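Local coordinates for protein citrinin polyketide synthase (Monascus purpureus, PDB 5MPT) that builds the polyketide precursor of the mycotoxin citrinin, the chain described here being its C-methylating domain with S-adenosyl-L-homocysteine bound, at residues Glu127-Glu132 against Glu138-Ser143; Leu311-Met316 against Thr348-Ile353; Ile353-Ser356 against His361-Trp364. All blocks are in the same frame, centred on the assembly; numbering follows the deposited sequence.

Contact 1: residues Glu127-Glu132 against Glu138-Ser143; sequences ELLHDE and EHKLTS. With EDO (1,2-ethanediol), chain C.
Leu128 sets its CD2 methyl on one face of the His139 imidazole, the two side chains crossing at about a right angle; this is the closest part of the packing where these segments of helices 121-131 and 136-146 run nearly antiparallel. The methyl CD2 of Leu128 stands over the middle of the ring, 3.4 Å from its centroid and 10° off the ring normal, a CH-pi contact made squarely on the face. Its CG is also close, 3.4 Å from His139 ND1. Leu128 gets there by turning CG anti to its own backbone N (chi1 -170°), which swings the isopropyl group across to the other helix. The opposite face of the imidazole has Glu138 CG set over its rim, and the ring is pressed between an aliphatic branch and a methylene.

Beside this pair, Leu129 CD2 meets the aliphatic stem of exposed Lys140, 3.9 Å from its CG, the two side chains crossing nearly at right angles. Val44 and Ser48 of helix 40-62 also touch His139.

In the plane of the imidazole a single water sits 2.8 Å from His139 ND1. It donates to the carbonyl O of Leu128 at 2.9 Å. The chemistry is thus divided: an aliphatic carbon lies over each face, while the polar edge is tied through water to a main-chain carbonyl, which probably fixes how the buried imidazole is turned about its chi2.

Contact 2: residues Leu311-Met316 against Thr348-Ile353; sequences LLLLEM and THWKKI
Trp350 reaches down from helix 347-356 onto strand 309-316 and spreads its indole over two side chains of the strand, Leu313 and Glu315. Both lie to the same side of the ring plane and are shifted toward its rim. Leu313 CD1 touches the six-membered ring 3.7 Å from Trp350 CE3. Further along the strand, the bent chain of Glu315 crosses the indole at about a right angle: CG is 3.7 Å from Trp350 CZ2, and the carboxylate carbon CD approaches the same CZ2 to 3.4 Å. The carboxylate plane and the indole plane are 36° apart, so the carboxylate meets the benzo part obliquely and does not stack on it. That bend comes at chi2 of Glu315 (-77°), which folds the acid back beside the indole.

This close-packed part is wholly buried; Ile378 of strand 375-381 and Leu294 of helix 294-304 also touch the tryptophan. At the pyrrole edge direct packing gives way to a water bridge. There a water in the indole plane accepts from Trp350 NE1 at 3.0 Å and lies 2.7 Å from both Glu315 OE1 and Met316 O, linking helix to strand without direct polar contact. Thr348 and Lys352 are on the exposed side of the helix.

Glu315 OE1 is also hydrogen-bonded to His289 ND1. Both are active-site residues for methyl transfer, and bound S-adenosyl-L-homocysteine is about 8 Å from the glutamate side chain. Trp350 is placed as a second-shell neighbour, consistent with it backing the acid that hydrogen-bonds the histidine. A helix packed on the sheet of a Rossmann-like methyltransferase, with catalytic groups near the strand ends, is the setting of this site.

Contact 3: residues Ile353-Ser356 against His361-Trp364; sequences ILTS and HVDW
A helix and the edge strand that follows it, joined by a short turn, make this contact in the C-terminal part of the methyltransferase sheet: Leu354 and Thr355, near the end of helix 347-356, meet Val362 of strand 361-364. The closest approach is between Leu354 CB and Val362 CG2, at 4.0 Å. A second touch, at 4.2 Å, brings Leu354 CD1 to the other methyl, Val362 CG1, so the valine offers both branches to one leucine whose chain crosses it at about a right angle. With CG1 anti to the backbone N (chi1 -180°), Val362 holds CG2 beside that N, facing the base of the leucine, while CG1 faces its tip. CG1 also lies in the plane of the Trp364 indole, at the ring's edge.

The topology is that of a class I methyltransferase, in which one antiparallel strand is inserted next to the edge of an otherwise parallel sheet; here 375-381 runs between 309-316 and the outermost strand 361-364. Leu354 accordingly reaches past the edge strand to Ala380, and also touches Thr298 of helix 294-304.

Toward the surface the packing thins. Thr355 OG1 comes to 4.2 Å from Val362 CG2, a van der Waals touch to a methyl; the hydroxyl's hydrogen bond goes to Lys351 O, one turn back. Near the helix end, Ser356 OG donates to Ile353 O at 2.6 Å. On the strand, Asp363 OD1 accepts from Trp364 N at 2.8 Å, the donor standing above the carboxylate plane, and it also forms a salt bridge with Lys25 of helix 14-26.

How the contacts relate
Contacts 2 and 3 are neighbours with centres about 7 Å apart: they share Ile353 and pack helix 347-356 against one sheet, contact 2 on an inner strand and contact 3 on the outermost. Leu311 of the first and Leu354 of the second meet through their CD2 methyls. Contact 1, partly exposed, lies on the opposite side of the chain's centre, about 30 Å from contact 2 between centres, between helices, away from the annotated sites. Contact 2 is entirely buried and reaches a catalytic acid; contact 3 is buried van der Waals packing with exposed Thr355 at its margin. Contacts 1 and 2 both have a water in an aromatic ring plane, but only His139 is met squarely on its face.

Contact 1: residues Glu127-Glu132 against Glu138-Ser143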
ATOM      1  N   GLU A 127      12.223   8.670 -20.465  1.00 32.64           N
ATOM      2  CA  GLU A 127      11.404   9.865 -20.583  1.00 31.67           C
ATOM      3  C   GLU A 127      10.579  10.084 -19.325  1.00 29.66           C
ATOM      4  O   GLU A 127      10.451  11.216 -18.855  1.00 31.98           O
ATOM      5  CB  GLU A 127      10.489   9.766 -21.803  1.00 33.48           C
ATOM      6  CG  GLU A 127      11.215   9.902 -23.138  1.00 36.07           C
ATOM      7  CD  GLU A 127      10.288   9.710 -24.331  1.00 38.19           C
ATOM      8  OE1 GLU A 127       9.094   9.387 -24.142  1.00 38.78           O
ATOM      9  OE2 GLU A 127      10.745   9.905 -25.466  1.00 39.39           O
ATOM     10  N   LEU A 128      10.006   9.016 -18.777  1.00 26.37           N
ATOM     11  CA  LEU A 128       9.186   9.139 -17.587  1.00 26.72           C
ATOM     12  C   LEU A 128      10.021   9.570 -16.396  1.00 28.87           C
ATOM     13  O   LEU A 128       9.581  10.401 -15.601  1.00 29.44           O
ATOM     14  CB  LEU A 128       8.495   7.803 -17.337  1.00 27.32           C
ATOM     15  CG  LEU A 128       7.415   7.757 -16.283  1.00 26.69           C
ATOM     16  CD1 LEU A 128       6.325   8.805 -16.464  1.00 27.18           C
ATOM     17  CD2 LEU A 128       6.801   6.354 -16.285  1.00 26.41           C
ATOM     18  N   LEU A 129      11.234   9.031 -16.258  1.00 28.52           N
ATOM     19  CA  LEU A 129      12.097   9.463 -15.160  1.00 27.41           C
ATOM     20  C   LEU A 129      12.487  10.932 -15.304  1.00 28.42           C
ATOM     21  O   LEU A 129      12.566  11.671 -14.317  1.00 30.33           O
ATOM     22  CB  LEU A 129      13.342   8.581 -15.112  1.00 26.58           C
ATOM     23  CG  LEU A 129      13.176   7.116 -14.724  1.00 27.79           C
ATOM     24  CD1 LEU A 129      14.528   6.506 -14.729  1.00 28.75           C
ATOM     25  CD2 LEU A 129      12.513   6.994 -13.349  1.00 28.19           C
ATOM     26  N   HIS A 130      12.758  11.373 -16.526  1.00 29.47           N
ATOM     27  CA  HIS A 130      13.131  12.764 -16.726  1.00 30.37           C
ATOM     28  C   HIS A 130      11.932  13.683 -16.527  1.00 30.31           C
ATOM     29  O   HIS A 130      12.055  14.758 -15.923  1.00 32.85           O
ATOM     30  CB  HIS A 130      13.744  12.915 -18.122  1.00 33.23           C
ATOM     31  CG  HIS A 130      14.001  14.335 -18.512  1.00 40.06           C
ATOM     32  ND1 HIS A 130      13.028  15.133 -19.068  1.00 41.29           N
ATOM     33  CD2 HIS A 130      15.113  15.100 -18.416  1.00 44.53           C
ATOM     34  CE1 HIS A 130      13.526  16.339 -19.288  1.00 41.61           C
ATOM     35  NE2 HIS A 130      14.789  16.346 -18.899  1.00 43.58           N
ATOM     36  N   ASP A 131      10.746  13.249 -16.964  1.00 27.28           N
ATOM     37  CA  ASP A 131       9.565  14.115 -16.912  1.00 28.37           C
ATOM     38  C   ASP A 131       8.907  14.176 -15.540  1.00 27.20           C
ATOM     39  O   ASP A 131       8.257  15.182 -15.216  1.00 28.25           O
ATOM     40  CB  ASP A 131       8.531  13.618 -17.910  1.00 30.50           C
ATOM     41  CG  ASP A 131       8.936  13.879 -19.341  1.00 33.44           C
ATOM     42  OD1 ASP A 131       9.955  14.571 -19.567  1.00 34.88           O
ATOM     43  OD2 ASP A 131       8.213  13.390 -20.220  1.00 33.22           O
ATOM     44  N   GLU A 132       9.003  13.099 -14.773  1.00 27.30           N
ATOM     45  CA  GLU A 132       8.292  12.950 -13.508  1.00 25.40           C
ATOM     46  C   GLU A 132       9.235  12.428 -12.439  1.00 27.08           C
ATOM     47  O   GLU A 132       8.997  11.371 -11.838  1.00 29.93           O
ATOM     48  CB  GLU A 132       7.083  12.043 -13.692  1.00 25.11           C
ATOM     49  CG  GLU A 132       6.041  12.618 -14.611  1.00 25.27           C
ATOM     50  CD  GLU A 132       5.328  13.806 -14.025  1.00 28.62           C
ATOM     51  OE1 GLU A 132       5.491  14.069 -12.805  1.00 29.22           O
ATOM     52  OE2 GLU A 132       4.594  14.474 -14.785  1.00 31.37           O
ATOM     53  N   GLU A 138       8.619   4.229  -8.248  1.00 23.28           N
ATOM     54  CA  GLU A 138       7.718   3.176  -8.695  1.00 23.51           C
ATOM     55  C   GLU A 138       7.910   2.860 -10.161  1.00 24.33           C
ATOM     56  O   GLU A 138       7.589   1.750 -10.603  1.00 26.02           O
ATOM     57  CB  GLU A 138       6.261   3.547  -8.468  1.00 21.95           C
ATOM     58  CG  GLU A 138       5.815   4.843  -9.103  1.00 21.45           C
ATOM     59  CD  GLU A 138       5.770   5.969  -8.104  1.00 21.36           C
ATOM     60  OE1 GLU A 138       6.760   6.097  -7.338  1.00 20.48           O
ATOM     61  OE2 GLU A 138       4.769   6.705  -8.135  1.00 22.00           O
ATOM     62  N   HIS A 139       8.416   3.814 -10.923  1.00 22.53           N
ATOM     63  CA  HIS A 139       8.699   3.558 -12.335  1.00 22.55           C
ATOM     64  C   HIS A 139       9.955   2.719 -12.500  1.00 23.50           C
ATOM     65  O   HIS A 139       9.998   1.812 -13.346  1.00 26.23           O
ATOM     66  CB  HIS A 139       8.783   4.906 -13.044  1.00 24.31           C
ATOM     67  CG  HIS A 139       7.502   5.655 -12.958  1.00 22.95           C
ATOM     68  ND1 HIS A 139       7.430   7.034 -12.914  1.00 22.50           N
ATOM     69  CD2 HIS A 139       6.233   5.206 -12.831  1.00 22.91           C
ATOM     70  CE1 HIS A 139       6.164   7.394 -12.814  1.00 22.74           C
ATOM     71  NE2 HIS A 139       5.419   6.307 -12.739  1.00 23.72           N
ATOM     72  N   LYS A 140      10.979   2.991 -11.690  1.00 22.45           N
ATOM     73  CA  LYS A 140      12.147   2.128 -11.672  1.00 23.33           C
ATOM     74  C   LYS A 140      11.764   0.722 -11.223  1.00 24.73           C
ATOM     75  O   LYS A 140      12.242  -0.267 -11.802  1.00 27.30           O
ATOM     76  CB  LYS A 140      13.219   2.700 -10.748  1.00 25.53           C
ATOM     77  CG  LYS A 140      13.785   4.049 -11.140  1.00 28.59           C
ATOM     78  CD  LYS A 140      14.889   4.446 -10.155  1.00 32.63           C
ATOM     79  CE  LYS A 140      15.471   5.813 -10.433  1.00 41.72           C
ATOM     80  NZ  LYS A 140      16.201   6.320  -9.219  1.00 49.70           N
ATOM     81  N   LEU A 141      10.923   0.609 -10.188  1.00 25.18           N
ATOM     82  CA  LEU A 141      10.482  -0.708  -9.753  1.00 23.06           C
ATOM     83  C   LEU A 141       9.700  -1.407 -10.854  1.00 23.46           C
ATOM     84  O   LEU A 141       9.805  -2.628 -11.023  1.00 25.51           O
ATOM     85  CB  LEU A 141       9.637  -0.600  -8.489  1.00 23.07           C
ATOM     86  CG  LEU A 141       9.426  -1.876  -7.661  1.00 24.71           C
ATOM     87  CD1 LEU A 141      10.744  -2.415  -7.149  1.00 26.24           C
ATOM     88  CD2 LEU A 141       8.488  -1.557  -6.531  1.00 25.02           C
ATOM     89  N   THR A 142       8.894  -0.649 -11.599  1.00 25.50           N
ATOM     90  CA  THR A 142       8.118  -1.231 -12.688  1.00 25.32           C
ATOM     91  C   THR A 142       9.032  -1.906 -13.718  1.00 24.59           C
ATOM     92  O   THR A 142       8.768  -3.036 -14.176  1.00 24.47           O
ATOM     93  CB  THR A 142       7.273  -0.126 -13.326  1.00 25.42           C
ATOM     94  OG1 THR A 142       6.240   0.267 -12.409  1.00 24.63           O
ATOM     95  CG2 THR A 142       6.640  -0.591 -14.648  1.00 24.08           C
ATOM     96  N   SER A 143      10.161  -1.280 -14.029  1.00 24.30           N
ATOM     97  CA  SER A 143      11.052  -1.913 -14.990  1.00 26.31           C
ATOM     98  C   SER A 143      11.930  -3.000 -14.372  1.00 25.92           C
ATOM     99  O   SER A 143      12.316  -3.949 -15.081  1.00 25.63           O
ATOM    100  CB  SER A 143      11.904  -0.849 -15.680  1.00 28.14           C
ATOM    101  OG  SER A 143      11.132  -0.222 -16.682  1.00 29.85           O
TER
HETATM  102  C1  EDO C2202       3.515  17.335  -9.995  1.00 31.40           C
HETATM  103  O1  EDO C2202       2.376  17.529 -10.833  1.00 28.32           O
HETATM  104  C2  EDO C2202       4.373  16.220 -10.573  1.00 32.35           C
HETATM  105  O2  EDO C2202       3.517  15.168 -11.050  1.00 27.69           O
HETATM  106  O   HOH W   1       9.313   9.151 -13.051  1.00 22.96           O

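Contact 2: residues Leu311-Met316 against Thr348-Ile353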
ATOM      1  N   LEU A 311      -7.910   2.679  15.478  1.00 18.54           N
ATOM      2  CA  LEU A 311      -7.094   2.233  14.366  1.00 19.71           C
ATOM      3  C   LEU A 311      -7.072   3.303  13.282  1.00 19.98           C
ATOM      4  O   LEU A 311      -8.127   3.796  12.878  1.00 19.87           O
ATOM      5  CB  LEU A 311      -7.665   0.934  13.806  1.00 20.35           C
ATOM      6  CG  LEU A 311      -7.124   0.419  12.453  1.00 20.18           C
ATOM      7  CD1 LEU A 311      -5.657   0.085  12.576  1.00 22.11           C
ATOM      8  CD2 LEU A 311      -7.922  -0.791  12.056  1.00 19.38           C
ATOM      9  N   LEU A 312      -5.885   3.579  12.760  1.00 17.79           N
ATOM     10  CA  LEU A 312      -5.709   4.438  11.593  1.00 19.22           C
ATOM     11  C   LEU A 312      -5.071   3.599  10.499  1.00 18.93           C
ATOM     12  O   LEU A 312      -3.862   3.352  10.519  1.00 18.88           O
ATOM     13  CB  LEU A 312      -4.867   5.664  11.918  1.00 19.53           C
ATOM     14  CG  LEU A 312      -4.831   6.674  10.778  1.00 20.05           C
ATOM     15  CD1 LEU A 312      -6.185   7.297  10.525  1.00 21.52           C
ATOM     16  CD2 LEU A 312      -3.870   7.781  11.126  1.00 17.31           C
ATOM     17  N   LEU A 313      -5.900   3.170   9.562  1.00 18.86           N
ATOM     18  CA  LEU A 313      -5.421   2.515   8.353  1.00 18.34           C
ATOM     19  C   LEU A 313      -4.991   3.536   7.308  1.00 17.26           C
ATOM     20  O   LEU A 313      -5.609   4.599   7.138  1.00 18.61           O
ATOM     21  CB  LEU A 313      -6.515   1.642   7.750  1.00 18.65           C
ATOM     22  CG  LEU A 313      -6.996   0.460   8.558  1.00 20.80           C
ATOM     23  CD1 LEU A 313      -8.315  -0.027   8.003  1.00 23.35           C
ATOM     24  CD2 LEU A 313      -5.963  -0.668   8.501  1.00 20.84           C
ATOM     25  N   LEU A 314      -3.917   3.214   6.608  0.54 17.13           N
ATOM     26  CA  LEU A 314      -3.587   3.867   5.348  0.54 19.50           C
ATOM     27  C   LEU A 314      -3.646   2.746   4.334  0.54 18.44           C
ATOM     28  O   LEU A 314      -2.788   1.861   4.355  0.54 21.42           O
ATOM     29  CB  LEU A 314      -2.210   4.526   5.381  0.54 19.98           C
ATOM     30  CG  LEU A 314      -1.955   5.571   4.285  0.54 23.12           C
ATOM     31  CD1 LEU A 314      -0.661   6.324   4.551  0.54 24.50           C
ATOM     32  CD2 LEU A 314      -1.912   4.961   2.902  0.54 24.89           C
ATOM     33  N   GLU A 315      -4.697   2.732   3.517  1.00 20.87           N
ATOM     34  CA  GLU A 315      -4.949   1.625   2.607  1.00 22.22           C
ATOM     35  C   GLU A 315      -5.206   2.113   1.203  1.00 20.50           C
ATOM     36  O   GLU A 315      -5.923   3.095   0.987  1.00 21.70           O
ATOM     37  CB  GLU A 315      -6.155   0.797   3.067  1.00 23.23           C
ATOM     38  CG  GLU A 315      -5.817  -0.193   4.126  1.00 22.32           C
ATOM     39  CD  GLU A 315      -5.114  -1.406   3.567  1.00 21.32           C
ATOM     40  OE1 GLU A 315      -5.169  -1.625   2.327  1.00 21.04           O
ATOM     41  OE2 GLU A 315      -4.484  -2.126   4.363  1.00 19.65           O
ATOM     42  N   MET A 316      -4.617   1.405   0.246  1.00 20.83           N
ATOM     43  CA  MET A 316      -4.926   1.625  -1.152  1.00 19.71           C
ATOM     44  C   MET A 316      -6.318   1.075  -1.433  1.00 20.90           C
ATOM     45  O   MET A 316      -6.563  -0.124  -1.282  1.00 21.19           O
ATOM     46  CB  MET A 316      -3.880   0.945  -2.020  1.00 20.20           C
ATOM     47  CG  MET A 316      -4.062   1.283  -3.474  1.00 23.13           C
ATOM     48  SD  MET A 316      -2.649   0.862  -4.506  1.00 28.89           S
ATOM     49  CE  MET A 316      -1.680   2.378  -4.414  1.00 30.36           C
ATOM     50  N   THR A 348     -15.682   1.436   1.779  1.00 27.47           N
ATOM     51  CA  THR A 348     -17.010   0.969   2.162  1.00 28.60           C
ATOM     52  C   THR A 348     -16.956  -0.474   2.649  1.00 28.11           C
ATOM     53  O   THR A 348     -17.650  -0.842   3.608  1.00 29.92           O
ATOM     54  CB  THR A 348     -17.977   1.111   0.986  1.00 33.53           C
ATOM     55  OG1 THR A 348     -17.419   0.492  -0.185  1.00 31.98           O
ATOM     56  CG2 THR A 348     -18.248   2.578   0.686  1.00 38.32           C
ATOM     57  N   HIS A 349     -16.122  -1.300   2.016  1.00 25.55           N
ATOM     58  CA  HIS A 349     -15.939  -2.669   2.471  1.00 25.54           C
ATOM     59  C   HIS A 349     -15.203  -2.705   3.794  1.00 24.47           C
ATOM     60  O   HIS A 349     -15.555  -3.477   4.696  1.00 24.27           O
ATOM     61  CB  HIS A 349     -15.157  -3.471   1.427  1.00 27.80           C
ATOM     62  CG  HIS A 349     -14.869  -4.876   1.848  1.00 31.11           C
ATOM     63  ND1 HIS A 349     -15.825  -5.868   1.829  1.00 34.26           N
ATOM     64  CD2 HIS A 349     -13.734  -5.454   2.308  1.00 30.18           C
ATOM     65  CE1 HIS A 349     -15.289  -6.998   2.253  1.00 33.48           C
ATOM     66  NE2 HIS A 349     -14.019  -6.776   2.539  1.00 31.27           N
ATOM     67  N   TRP A 350     -14.140  -1.915   3.910  1.00 26.37           N
ATOM     68  CA  TRP A 350     -13.442  -1.820   5.179  1.00 25.79           C
ATOM     69  C   TRP A 350     -14.401  -1.455   6.304  1.00 25.16           C
ATOM     70  O   TRP A 350     -14.335  -2.030   7.384  1.00 21.80           O
ATOM     71  CB  TRP A 350     -12.318  -0.799   5.078  1.00 23.92           C
ATOM     72  CG  TRP A 350     -11.121  -1.279   4.353  1.00 21.47           C
ATOM     73  CD1 TRP A 350     -10.753  -0.982   3.083  1.00 21.50           C
ATOM     74  CD2 TRP A 350     -10.108  -2.140   4.876  1.00 19.47           C
ATOM     75  NE1 TRP A 350      -9.570  -1.605   2.778  1.00 20.58           N
ATOM     76  CE2 TRP A 350      -9.164  -2.337   3.866  1.00 21.13           C
ATOM     77  CE3 TRP A 350      -9.925  -2.782   6.107  1.00 17.86           C
ATOM     78  CZ2 TRP A 350      -8.037  -3.145   4.044  1.00 21.70           C
ATOM     79  CZ3 TRP A 350      -8.810  -3.572   6.274  1.00 16.44           C
ATOM     80  CH2 TRP A 350      -7.889  -3.752   5.271  1.00 18.69           C
ATOM     81  N   LYS A 351     -15.303  -0.499   6.071  1.00 27.46           N
ATOM     82  CA  LYS A 351     -16.261  -0.140   7.116  1.00 29.14           C
ATOM     83  C   LYS A 351     -17.126  -1.336   7.494  1.00 28.74           C
ATOM     84  O   LYS A 351     -17.393  -1.572   8.680  1.00 26.92           O
ATOM     85  CB  LYS A 351     -17.122   1.035   6.650  1.00 31.15           C
ATOM     86  CG  LYS A 351     -18.187   1.479   7.625  1.00 34.93           C
ATOM     87  CD  LYS A 351     -18.958   2.652   7.051  1.00 41.77           C
ATOM     88  CE  LYS A 351     -20.085   3.157   7.975  1.00 48.63           C
ATOM     89  NZ  LYS A 351     -19.624   4.183   8.938  1.00 53.18           N
ATOM     90  N   LYS A 352     -17.566  -2.105   6.499  1.00 27.91           N
ATOM     91  CA  LYS A 352     -18.379  -3.286   6.782  1.00 30.69           C
ATOM     92  C   LYS A 352     -17.648  -4.236   7.714  1.00 29.06           C
ATOM     93  O   LYS A 352     -18.194  -4.660   8.739  1.00 30.25           O
ATOM     94  CB  LYS A 352     -18.756  -3.992   5.481  1.00 39.95           C
ATOM     95  CG  LYS A 352     -19.816  -5.074   5.662  1.00 53.48           C
ATOM     96  CD  LYS A 352     -20.036  -5.892   4.392  1.00 66.30           C
ATOM     97  CE  LYS A 352     -18.869  -6.842   4.115  1.00 74.18           C
ATOM     98  NZ  LYS A 352     -19.067  -7.665   2.887  1.00 77.18           N
ATOM     99  N   ILE A 353     -16.406  -4.580   7.375  1.00 27.01           N
ATOM    100  CA  ILE A 353     -15.623  -5.469   8.226  1.00 25.27           C
ATOM    101  C   ILE A 353     -15.483  -4.869   9.614  1.00 24.33           C
ATOM    102  O   ILE A 353     -15.758  -5.524  10.625  1.00 25.68           O
ATOM    103  CB  ILE A 353     -14.238  -5.724   7.611  1.00 25.52           C
ATOM    104  CG1 ILE A 353     -14.366  -6.355   6.210  1.00 28.01           C
ATOM    105  CG2 ILE A 353     -13.387  -6.570   8.546  1.00 26.05           C
ATOM    106  CD1 ILE A 353     -14.906  -7.733   6.194  1.00 29.94           C
TER
HETATM  107  O   HOH W   2      -7.338  -1.774   0.770  1.00 23.80           O

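Contact 3: residues Ile353-Ser356 against His361-Trp364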
ATOM      1  N   ILE A 353     -16.406  -4.580   7.375  1.00 27.01           N
ATOM      2  CA  ILE A 353     -15.623  -5.469   8.226  1.00 25.27           C
ATOM      3  C   ILE A 353     -15.483  -4.869   9.614  1.00 24.33           C
ATOM      4  O   ILE A 353     -15.758  -5.524  10.625  1.00 25.68           O
ATOM      5  CB  ILE A 353     -14.238  -5.724   7.611  1.00 25.52           C
ATOM      6  CG1 ILE A 353     -14.366  -6.355   6.210  1.00 28.01           C
ATOM      7  CG2 ILE A 353     -13.387  -6.570   8.546  1.00 26.05           C
ATOM      8  CD1 ILE A 353     -14.906  -7.733   6.194  1.00 29.94           C
ATOM      9  N   LEU A 354     -15.016  -3.620   9.673  1.00 23.77           N
ATOM     10  CA  LEU A 354     -14.685  -2.973  10.937  1.00 22.71           C
ATOM     11  C   LEU A 354     -15.893  -2.914  11.856  1.00 23.85           C
ATOM     12  O   LEU A 354     -15.794  -3.226  13.045  1.00 23.57           O
ATOM     13  CB  LEU A 354     -14.143  -1.578  10.658  1.00 22.08           C
ATOM     14  CG  LEU A 354     -12.769  -1.566  10.016  1.00 21.29           C
ATOM     15  CD1 LEU A 354     -12.505  -0.223   9.357  1.00 20.58           C
ATOM     16  CD2 LEU A 354     -11.716  -1.852  11.064  1.00 20.57           C
ATOM     17  N   THR A 355     -17.054  -2.565  11.308  1.00 26.59           N
ATOM     18  CA  THR A 355     -18.262  -2.501  12.117  1.00 28.54           C
ATOM     19  C   THR A 355     -18.634  -3.881  12.646  1.00 29.96           C
ATOM     20  O   THR A 355     -19.045  -4.027  13.806  1.00 30.30           O
ATOM     21  CB  THR A 355     -19.395  -1.925  11.276  1.00 31.96           C
ATOM     22  OG1 THR A 355     -19.060  -0.590  10.893  1.00 35.74           O
ATOM     23  CG2 THR A 355     -20.695  -1.905  12.039  1.00 32.93           C
ATOM     24  N   SER A 356     -18.492  -4.906  11.810  1.00 32.55           N
ATOM     25  CA  SER A 356     -18.917  -6.245  12.186  1.00 33.61           C
ATOM     26  C   SER A 356     -18.079  -6.839  13.310  1.00 32.12           C
ATOM     27  O   SER A 356     -18.559  -7.743  13.998  1.00 35.87           O
ATOM     28  CB  SER A 356     -18.879  -7.157  10.954  1.00 36.00           C
ATOM     29  OG  SER A 356     -17.548  -7.415  10.536  1.00 37.50           O
ATOM     30  N   HIS A 361     -16.995   3.515  15.333  1.00 31.80           N
ATOM     31  CA  HIS A 361     -17.054   4.679  14.457  1.00 27.77           C
ATOM     32  C   HIS A 361     -16.013   4.506  13.375  1.00 28.64           C
ATOM     33  O   HIS A 361     -14.852   4.235  13.688  1.00 27.60           O
ATOM     34  CB  HIS A 361     -16.780   5.977  15.203  1.00 28.68           C
ATOM     35  CG  HIS A 361     -16.808   7.198  14.329  1.00 31.99           C
ATOM     36  ND1 HIS A 361     -17.980   7.824  13.964  1.00 38.85           N
ATOM     37  CD2 HIS A 361     -15.808   7.914  13.754  1.00 30.78           C
ATOM     38  CE1 HIS A 361     -17.702   8.881  13.222  1.00 39.29           C
ATOM     39  NE2 HIS A 361     -16.391   8.961  13.083  1.00 34.10           N
ATOM     40  N   VAL A 362     -16.420   4.672  12.119  1.00 28.04           N
ATOM     41  CA  VAL A 362     -15.517   4.567  10.979  1.00 24.56           C
ATOM     42  C   VAL A 362     -15.663   5.809  10.118  1.00 22.57           C
ATOM     43  O   VAL A 362     -16.784   6.225   9.802  1.00 24.05           O
ATOM     44  CB  VAL A 362     -15.790   3.317  10.128  1.00 22.74           C
ATOM     45  CG1 VAL A 362     -14.810   3.255   8.957  1.00 20.66           C
ATOM     46  CG2 VAL A 362     -15.753   2.044  11.017  1.00 23.41           C
ATOM     47  N   ASP A 363     -14.532   6.380   9.719  1.00 22.71           N
ATOM     48  CA  ASP A 363     -14.507   7.526   8.815  1.00 22.37           C
ATOM     49  C   ASP A 363     -13.302   7.373   7.889  1.00 22.80           C
ATOM     50  O   ASP A 363     -12.408   6.548   8.126  1.00 20.98           O
ATOM     51  CB  ASP A 363     -14.465   8.834   9.615  1.00 22.56           C
ATOM     52  CG  ASP A 363     -14.941  10.064   8.807  1.00 23.61           C
ATOM     53  OD1 ASP A 363     -15.251   9.944   7.603  1.00 25.92           O
ATOM     54  OD2 ASP A 363     -15.028  11.164   9.409  1.00 25.80           O
ATOM     55  N   TRP A 364     -13.270   8.154   6.807  1.00 21.19           N
ATOM     56  CA  TRP A 364     -12.086   8.114   5.950  1.00 19.57           C
ATOM     57  C   TRP A 364     -11.938   9.412   5.181  1.00 20.65           C
ATOM     58  O   TRP A 364     -12.874  10.202   5.075  1.00 22.70           O
ATOM     59  CB  TRP A 364     -12.104   6.948   4.962  1.00 20.20           C
ATOM     60  CG  TRP A 364     -13.342   6.853   4.130  1.00 21.68           C
ATOM     61  CD1 TRP A 364     -13.598   7.484   2.942  1.00 22.96           C
ATOM     62  CD2 TRP A 364     -14.488   6.057   4.419  1.00 25.04           C
ATOM     63  NE1 TRP A 364     -14.847   7.140   2.488  1.00 25.47           N
ATOM     64  CE2 TRP A 364     -15.410   6.256   3.376  1.00 25.93           C
ATOM     65  CE3 TRP A 364     -14.835   5.202   5.476  1.00 28.87           C
ATOM     66  CZ2 TRP A 364     -16.650   5.625   3.354  1.00 28.44           C
ATOM     67  CZ3 TRP A 364     -16.061   4.586   5.450  1.00 31.33           C
ATOM     68  CH2 TRP A 364     -16.952   4.798   4.394  1.00 31.10           C
TER